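Local coordinates for Slr0280 protein (PDB 5H3K), which is of unknown function but contains a region related to phosphodiester glycosidases, and so may cleave a sugar-linked phosphodiester, at residues A[165-170]-A[238-243]; A[186-191]-A[246-251]. All coordinates share one frame; numbering follows the deposited sequence.

Contact 1: A[165-170]-A[238-243]; sequences ERVVLE and VHFQLP
Val167 brings its CG2 methyl to the edge of the Phe240 ring, where the methyl lies close to the ring plane, so the contact is edge-on and not a methyl resting on the aromatic face. CG2 is 3.8 Å from Phe240 CE2. The two side chains run antiparallel alongside each other, each coming from its own strand. In Phe240, CG lies anti to the carbonyl carbon (chi1 -73°), and chi2 of 85° turns the ring across the CA-CB-CG plane, which leaves the CE2 edge beside the valine.

Leu169 and Val238 behave differently: they meet end to end, methyl against methyl, with Leu169 CD2 4.2 Å from Val238 CG2. Each pair matches a long residue with a short one: the long, flat ring of Phe240 reaches the short Val167, and the longer Leu169 makes up for the short Val238. The nearest CA atoms, Val167 CA and Val238 CA, are 9.8 Å apart. Ile261 also touches Phe240, and Ile190 touches both Leu169 and Val238, extending the apolar layer.

All four touching residues are buried and only hydrocarbon meets hydrocarbon here, so the two strands, which belong to different sheets of a beta sandwich, are joined by dispersion forces and the exclusion of water.

Contact 2: A[186-191]-A[246-251]; sequences AVVTIN and YKLQVS
Leu248 sends one methyl, CD1, into the angle between Ala186 and Val188, and this is the tight part of the contact. CD1 is 3.7 Å from Ala186 CB and 3.8 Å from Val188 CG2, so a single methyl group meets two successive inward-pointing residues of the facing strand. The leucine reaches them with CG beside the backbone N (chi1 -59°) and CD1 carried outward in an extended arm (chi2 -174°). Ala186 suits its place because its lone methyl lets the leucine branch come close; Ala186 CA and Leu248 CA are 7.7 Å apart. Farther along, Val188 CA and Val250 CA are separated by 8.8 Å. Val188 meets the leucine at a slant, using the methyl that stands anti to its carbonyl carbon.

The same methyl, Val188 CG2, marks the start of the looser side, where Val250 CG2 lies 4.4 Å away. Here two beta-branched side chains, well suited to extended strands, merely brush each other. Ala186 and Val188 are buried, whereas Leu248 and Val250 remain partly exposed, as fits an outermost strand of its sheet. The flanking polar residues take no part: the CB of Lys247 points away from the facing strand and its NZ bonds to Ala267 O, while Gln249, between the two apolar residues, packs on Arg264 and Pro269.

Strands 186-190 and 247-251 run nearly parallel, at 20°, with their axes 8.5 Å apart at closest approach, one in each sheet of the sandwich. Phe240 of the neighbouring strand 235-241 touches Leu248, as does Leu242 in the following loop; Trp177 of strand 177-182 and Leu259 of strand 258-264 pack on Val250.

In the fold
From the N terminus the chain enters contact 1 on strand 164-171, then contact 2 on strand 185-190. It returns to contact 1 on strand 235-241 and finally to contact 2 on strand 247-253. The loops of 67 and 54 residues that the contacts close therefore cross. Both contacts join the same two four-stranded antiparallel sheets, each with strand order 1-2-4-3: 164-171 and 247-253 lie in one, separated by strand 258-264, while 185-190 and 235-241 are neighbours in the other. Backbone bonds between those neighbours, such as Phe240 N to Ala186 O at 2.7 Å, fix the contacts side by side, about 7 Å between centres.

Contact 1: A[165-170]-A[238-243]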
ATOM      1  N   GLU A 165     -13.101  28.331   0.827  1.00 18.89           N
ATOM      2  CA  GLU A 165     -14.452  28.511   1.343  1.00 16.40           C
ATOM      3  C   GLU A 165     -14.752  27.534   2.463  1.00 15.68           C
ATOM      4  O   GLU A 165     -14.149  26.459   2.550  1.00 17.39           O
ATOM      5  CB  GLU A 165     -15.490  28.347   0.235  1.00 21.08           C
ATOM      6  CG  GLU A 165     -15.511  29.473  -0.778  1.00 27.42           C
ATOM      7  CD  GLU A 165     -16.479  29.191  -1.909  1.00 31.00           C
ATOM      8  OE1 GLU A 165     -16.013  28.827  -3.013  1.00 32.61           O
ATOM      9  OE2 GLU A 165     -17.704  29.314  -1.683  1.00 29.96           O
ATOM     10  N   ARG A 166     -15.703  27.905   3.306  1.00 14.68           N
ATOM     11  CA  ARG A 166     -16.038  27.103   4.469  1.00 13.16           C
ATOM     12  C   ARG A 166     -17.528  26.849   4.506  1.00 14.15           C
ATOM     13  O   ARG A 166     -18.327  27.749   4.242  1.00 17.22           O
ATOM     14  CB  ARG A 166     -15.598  27.832   5.741  1.00 16.43           C
ATOM     15  CG  ARG A 166     -16.267  27.340   7.010  1.00 14.94           C
ATOM     16  CD  ARG A 166     -15.595  27.968   8.226  1.00 19.79           C
ATOM     17  NE  ARG A 166     -14.280  27.374   8.474  1.00 16.46           N
ATOM     18  CZ  ARG A 166     -13.383  27.849   9.331  1.00 23.27           C
ATOM     19  NH1 ARG A 166     -13.639  28.957  10.016  1.00 27.06           N
ATOM     20  NH2 ARG A 166     -12.225  27.219   9.490  1.00 19.02           N
ATOM     21  N   VAL A 167     -17.906  25.613   4.808  1.00 10.81           N
ATOM     22  CA  VAL A 167     -19.300  25.278   5.038  1.00 12.68           C
ATOM     23  C   VAL A 167     -19.423  24.811   6.482  1.00 13.32           C
ATOM     24  O   VAL A 167     -18.635  23.985   6.946  1.00 13.33           O
ATOM     25  CB  VAL A 167     -19.780  24.164   4.086  1.00 11.72           C
ATOM     26  CG1 VAL A 167     -21.217  23.770   4.400  1.00 12.25           C
ATOM     27  CG2 VAL A 167     -19.646  24.621   2.641  1.00 10.97           C
ATOM     28  N   VAL A 168     -20.398  25.347   7.203  1.00 11.54           N
ATOM     29  CA  VAL A 168     -20.575  24.981   8.603  1.00 11.18           C
ATOM     30  C   VAL A 168     -21.938  24.336   8.816  1.00 14.66           C
ATOM     31  O   VAL A 168     -22.973  24.925   8.481  1.00 14.16           O
ATOM     32  CB  VAL A 168     -20.425  26.212   9.532  1.00 13.86           C
ATOM     33  CG1 VAL A 168     -20.747  25.841  10.976  1.00 16.21           C
ATOM     34  CG2 VAL A 168     -19.021  26.800   9.421  1.00 17.12           C
ATOM     35  N   LEU A 169     -21.943  23.113   9.339  1.00  7.87           N
ATOM     36  CA  LEU A 169     -23.190  22.477   9.737  1.00 11.11           C
ATOM     37  C   LEU A 169     -23.333  22.590  11.247  1.00 13.03           C
ATOM     38  O   LEU A 169     -22.562  21.964  11.980  1.00 12.38           O
ATOM     39  CB  LEU A 169     -23.194  20.993   9.373  1.00 10.85           C
ATOM     40  CG  LEU A 169     -23.451  20.510   7.952  1.00 18.74           C
ATOM     41  CD1 LEU A 169     -22.958  21.473   6.915  1.00 16.02           C
ATOM     42  CD2 LEU A 169     -22.741  19.190   7.786  1.00 19.07           C
ATOM     43  N   GLU A 170     -24.308  23.372  11.719  1.00 11.91           N
ATOM     44  CA  GLU A 170     -24.635  23.373  13.146  1.00 12.23           C
ATOM     45  C   GLU A 170     -25.452  22.131  13.488  1.00 14.26           C
ATOM     46  O   GLU A 170     -26.417  21.796  12.791  1.00 13.71           O
ATOM     47  CB  GLU A 170     -25.391  24.644  13.569  1.00 13.77           C
ATOM     48  CG  GLU A 170     -25.790  24.611  15.059  1.00 18.06           C
ATOM     49  CD  GLU A 170     -26.378  25.919  15.567  1.00 25.93           C
ATOM     50  OE1 GLU A 170     -26.093  26.980  14.968  1.00 27.80           O
ATOM     51  OE2 GLU A 170     -27.116  25.885  16.580  1.00 25.18           O
ATOM     52  N   VAL A 238     -23.269  15.684   2.188  1.00  6.94           N
ATOM     53  CA  VAL A 238     -23.019  16.965   1.553  1.00  5.53           C
ATOM     54  C   VAL A 238     -22.083  16.731   0.379  1.00  7.47           C
ATOM     55  O   VAL A 238     -20.911  16.373   0.563  1.00  8.21           O
ATOM     56  CB  VAL A 238     -22.400  17.979   2.520  1.00  8.93           C
ATOM     57  CG1 VAL A 238     -22.349  19.363   1.862  1.00  6.82           C
ATOM     58  CG2 VAL A 238     -23.203  18.045   3.821  1.00 10.73           C
ATOM     59  N   HIS A 239     -22.609  16.918  -0.827  1.00  5.81           N
ATOM     60  CA  HIS A 239     -21.886  16.632  -2.061  1.00  5.23           C
ATOM     61  C   HIS A 239     -21.221  17.873  -2.617  1.00  6.47           C
ATOM     62  O   HIS A 239     -21.896  18.868  -2.875  1.00  8.22           O
ATOM     63  CB  HIS A 239     -22.854  16.086  -3.100  1.00  5.07           C
ATOM     64  CG  HIS A 239     -23.458  14.783  -2.715  1.00  7.64           C
ATOM     65  ND1 HIS A 239     -22.869  13.573  -3.030  1.00  7.39           N
ATOM     66  CD2 HIS A 239     -24.578  14.487  -2.013  1.00  7.45           C
ATOM     67  CE1 HIS A 239     -23.607  12.592  -2.550  1.00  7.03           C
ATOM     68  NE2 HIS A 239     -24.650  13.116  -1.920  1.00  9.50           N
ATOM     69  N   PHE A 240     -19.904  17.808  -2.817  1.00  7.37           N
ATOM     70  CA  PHE A 240     -19.130  18.963  -3.275  1.00  6.12           C
ATOM     71  C   PHE A 240     -18.599  18.800  -4.683  1.00  9.22           C
ATOM     72  O   PHE A 240     -18.079  17.738  -5.053  1.00  7.98           O
ATOM     73  CB  PHE A 240     -17.922  19.208  -2.359  1.00  6.38           C
ATOM     74  CG  PHE A 240     -18.282  19.769  -1.011  1.00  9.11           C
ATOM     75  CD1 PHE A 240     -18.663  18.929   0.028  1.00  8.44           C
ATOM     76  CD2 PHE A 240     -18.242  21.139  -0.785  1.00  8.05           C
ATOM     77  CE1 PHE A 240     -19.005  19.453   1.282  1.00  8.09           C
ATOM     78  CE2 PHE A 240     -18.576  21.674   0.466  1.00  8.66           C
ATOM     79  CZ  PHE A 240     -18.955  20.830   1.500  1.00  8.47           C
ATOM     80  N   GLN A 241     -18.700  19.880  -5.450  1.00  7.48           N
ATOM     81  CA  GLN A 241     -17.966  20.025  -6.694  1.00  6.88           C
ATOM     82  C   GLN A 241     -16.879  21.083  -6.462  1.00 10.27           C
ATOM     83  O   GLN A 241     -17.171  22.262  -6.254  1.00 10.04           O
ATOM     84  CB  GLN A 241     -18.902  20.456  -7.820  1.00  8.23           C
ATOM     85  CG  GLN A 241     -18.223  20.545  -9.181  1.00  8.59           C
ATOM     86  CD  GLN A 241     -17.923  19.173  -9.772  1.00  8.93           C
ATOM     87  OE1 GLN A 241     -18.706  18.233  -9.605  1.00 11.43           O
ATOM     88  NE2 GLN A 241     -16.788  19.052 -10.460  1.00 10.13           N
ATOM     89  N   LEU A 242     -15.621  20.662  -6.487  1.00  7.76           N
ATOM     90  CA  LEU A 242     -14.516  21.546  -6.109  1.00  8.30           C
ATOM     91  C   LEU A 242     -13.693  21.994  -7.302  1.00 11.73           C
ATOM     92  O   LEU A 242     -13.542  21.245  -8.267  1.00 11.67           O
ATOM     93  CB  LEU A 242     -13.587  20.829  -5.123  1.00  9.08           C
ATOM     94  CG  LEU A 242     -14.220  20.385  -3.805  1.00 10.48           C
ATOM     95  CD1 LEU A 242     -13.244  19.555  -2.977  1.00  9.72           C
ATOM     96  CD2 LEU A 242     -14.706  21.595  -3.021  1.00  8.05           C
ATOM     97  N   PRO A 243     -13.141  23.214  -7.234  1.00 12.66           N
ATOM     98  CA  PRO A 243     -12.137  23.637  -8.214  1.00 13.72           C
ATOM     99  C   PRO A 243     -10.967  22.654  -8.201  1.00 11.05           C
ATOM    100  O   PRO A 243     -10.668  22.063  -7.150  1.00 10.50           O
ATOM    101  CB  PRO A 243     -11.674  24.997  -7.679  1.00 15.90           C
ATOM    102  CG  PRO A 243     -12.796  25.483  -6.818  1.00 20.85           C
ATOM    103  CD  PRO A 243     -13.414  24.248  -6.222  1.00 14.08           C
TER

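Contact 2: A[186-191]-A[246-251]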
ATOM      1  N   ALA A 186     -16.324  15.510  -4.143  1.00  7.31           N
ATOM      2  CA  ALA A 186     -16.100  15.103  -2.773  1.00  7.96           C
ATOM      3  C   ALA A 186     -17.434  14.963  -2.057  1.00  7.68           C
ATOM      4  O   ALA A 186     -18.413  15.627  -2.413  1.00  7.55           O
ATOM      5  CB  ALA A 186     -15.180  16.104  -2.058  1.00  8.70           C
ATOM      6  N   VAL A 187     -17.475  14.097  -1.049  1.00  5.21           N
ATOM      7  CA  VAL A 187     -18.695  13.913  -0.274  1.00  6.92           C
ATOM      8  C   VAL A 187     -18.407  13.733   1.205  1.00 10.19           C
ATOM      9  O   VAL A 187     -17.518  12.965   1.603  1.00  8.87           O
ATOM     10  CB  VAL A 187     -19.576  12.767  -0.821  1.00  9.21           C
ATOM     11  CG1 VAL A 187     -18.772  11.472  -0.942  1.00 13.95           C
ATOM     12  CG2 VAL A 187     -20.845  12.572   0.045  1.00  6.63           C
ATOM     13  N   VAL A 188     -19.141  14.479   2.014  1.00  6.26           N
ATOM     14  CA  VAL A 188     -19.104  14.304   3.455  1.00  6.37           C
ATOM     15  C   VAL A 188     -20.373  13.561   3.865  1.00  9.50           C
ATOM     16  O   VAL A 188     -21.488  14.014   3.583  1.00  9.39           O
ATOM     17  CB  VAL A 188     -19.016  15.677   4.184  1.00  8.24           C
ATOM     18  CG1 VAL A 188     -19.101  15.490   5.696  1.00  8.78           C
ATOM     19  CG2 VAL A 188     -17.739  16.406   3.815  1.00  8.86           C
ATOM     20  N   THR A 189     -20.218  12.403   4.503  1.00  7.28           N
ATOM     21  CA  THR A 189     -21.370  11.664   5.009  1.00  7.68           C
ATOM     22  C   THR A 189     -21.415  11.885   6.508  1.00 13.44           C
ATOM     23  O   THR A 189     -20.402  11.703   7.195  1.00  9.01           O
ATOM     24  CB  THR A 189     -21.268  10.151   4.714  1.00  9.43           C
ATOM     25  OG1 THR A 189     -21.070   9.946   3.310  1.00 10.69           O
ATOM     26  CG2 THR A 189     -22.535   9.420   5.146  1.00  8.84           C
ATOM     27  N   ILE A 190     -22.573  12.303   7.010  1.00  8.89           N
ATOM     28  CA  ILE A 190     -22.760  12.542   8.442  1.00 12.26           C
ATOM     29  C   ILE A 190     -23.963  11.766   8.960  1.00 11.71           C
ATOM     30  O   ILE A 190     -25.040  11.792   8.355  1.00 10.16           O
ATOM     31  CB  ILE A 190     -23.035  14.021   8.742  1.00 16.76           C
ATOM     32  CG1 ILE A 190     -22.050  14.918   8.011  1.00 21.26           C
ATOM     33  CG2 ILE A 190     -23.000  14.284  10.248  1.00 13.50           C
ATOM     34  CD1 ILE A 190     -22.738  15.876   7.076  1.00 25.08           C
ATOM     35  N   ASN A 191     -23.787  11.077  10.083  1.00 10.64           N
ATOM     36  CA  ASN A 191     -24.894  10.372  10.706  1.00 12.48           C
ATOM     37  C   ASN A 191     -25.717  11.362  11.530  1.00 15.35           C
ATOM     38  O   ASN A 191     -25.770  11.276  12.759  1.00 12.46           O
ATOM     39  CB  ASN A 191     -24.391   9.207  11.571  1.00 15.46           C
ATOM     40  CG  ASN A 191     -25.534   8.417  12.238  1.00 24.01           C
ATOM     41  OD1 ASN A 191     -25.367   7.877  13.337  1.00 24.24           O
ATOM     42  ND2 ASN A 191     -26.695   8.353  11.578  1.00 16.99           N
ATOM     43  N   TYR A 246      -8.352  21.634  -5.147  1.00 12.37           N
ATOM     44  CA  TYR A 246      -8.923  21.815  -3.811  1.00 13.93           C
ATOM     45  C   TYR A 246      -9.287  20.500  -3.138  1.00 14.62           C
ATOM     46  O   TYR A 246      -9.730  19.561  -3.790  1.00 11.47           O
ATOM     47  CB  TYR A 246     -10.132  22.748  -3.872  1.00 12.71           C
ATOM     48  CG  TYR A 246      -9.712  24.191  -3.972  1.00 15.53           C
ATOM     49  CD1 TYR A 246      -9.100  24.678  -5.120  1.00 18.06           C
ATOM     50  CD2 TYR A 246      -9.903  25.063  -2.912  1.00 18.26           C
ATOM     51  CE1 TYR A 246      -8.695  26.015  -5.215  1.00 19.90           C
ATOM     52  CE2 TYR A 246      -9.508  26.395  -2.995  1.00 20.81           C
ATOM     53  CZ  TYR A 246      -8.905  26.862  -4.147  1.00 26.17           C
ATOM     54  OH  TYR A 246      -8.509  28.179  -4.227  1.00 32.74           O
ATOM     55  N   LYS A 247      -9.087  20.441  -1.827  1.00 10.35           N
ATOM     56  CA  LYS A 247      -9.465  19.277  -1.035  1.00 14.83           C
ATOM     57  C   LYS A 247     -10.337  19.750   0.102  1.00 12.34           C
ATOM     58  O   LYS A 247     -10.446  20.948   0.338  1.00 13.47           O
ATOM     59  CB  LYS A 247      -8.225  18.594  -0.456  1.00 14.22           C
ATOM     60  CG  LYS A 247      -7.164  18.225  -1.489  1.00 17.84           C
ATOM     61  CD  LYS A 247      -5.986  17.528  -0.803  1.00 20.23           C
ATOM     62  CE  LYS A 247      -4.698  17.659  -1.610  1.00 23.81           C
ATOM     63  NZ  LYS A 247      -3.557  17.018  -0.914  1.00 20.79           N
ATOM     64  N   LEU A 248     -10.959  18.819   0.808  1.00  9.67           N
ATOM     65  CA  LEU A 248     -11.711  19.181   2.002  1.00 11.78           C
ATOM     66  C   LEU A 248     -10.880  18.923   3.248  1.00 14.96           C
ATOM     67  O   LEU A 248     -10.224  17.894   3.361  1.00 13.39           O
ATOM     68  CB  LEU A 248     -13.002  18.379   2.097  1.00 11.22           C
ATOM     69  CG  LEU A 248     -13.980  18.525   0.942  1.00  8.32           C
ATOM     70  CD1 LEU A 248     -15.263  17.775   1.275  1.00  9.28           C
ATOM     71  CD2 LEU A 248     -14.261  20.007   0.690  1.00  7.84           C
ATOM     72  N   GLN A 249     -10.893  19.868   4.177  1.00 11.13           N
ATOM     73  CA  GLN A 249     -10.362  19.608   5.511  1.00 13.31           C
ATOM     74  C   GLN A 249     -11.511  19.794   6.485  1.00 14.39           C
ATOM     75  O   GLN A 249     -12.061  20.887   6.588  1.00 11.99           O
ATOM     76  CB  GLN A 249      -9.213  20.560   5.840  1.00 12.66           C
ATOM     77  CG  GLN A 249      -8.719  20.462   7.289  1.00 15.23           C
ATOM     78  CD  GLN A 249      -7.569  21.421   7.586  1.00 26.15           C
ATOM     79  OE1 GLN A 249      -6.860  21.871   6.679  1.00 28.73           O
ATOM     80  NE2 GLN A 249      -7.381  21.735   8.863  1.00 28.77           N
ATOM     81  N   VAL A 250     -11.877  18.725   7.186  1.00 12.16           N
ATOM     82  CA  VAL A 250     -13.062  18.739   8.037  1.00 13.08           C
ATOM     83  C   VAL A 250     -12.692  18.632   9.508  1.00 16.20           C
ATOM     84  O   VAL A 250     -11.844  17.821   9.880  1.00 16.67           O
ATOM     85  CB  VAL A 250     -14.009  17.577   7.678  1.00 11.09           C
ATOM     86  CG1 VAL A 250     -15.323  17.690   8.449  1.00 11.71           C
ATOM     87  CG2 VAL A 250     -14.281  17.571   6.192  1.00 12.50           C
ATOM     88  N   SER A 251     -13.337  19.444  10.344  1.00 13.51           N
ATOM     89  CA  SER A 251     -13.080  19.426  11.784  1.00 15.04           C
ATOM     90  C   SER A 251     -14.356  19.702  12.569  1.00 16.16           C
ATOM     91  O   SER A 251     -15.410  19.974  11.982  1.00 13.46           O
ATOM     92  CB  SER A 251     -12.024  20.460  12.146  1.00 16.49           C
ATOM     93  OG  SER A 251     -12.419  21.740  11.689  1.00 19.23           O
TER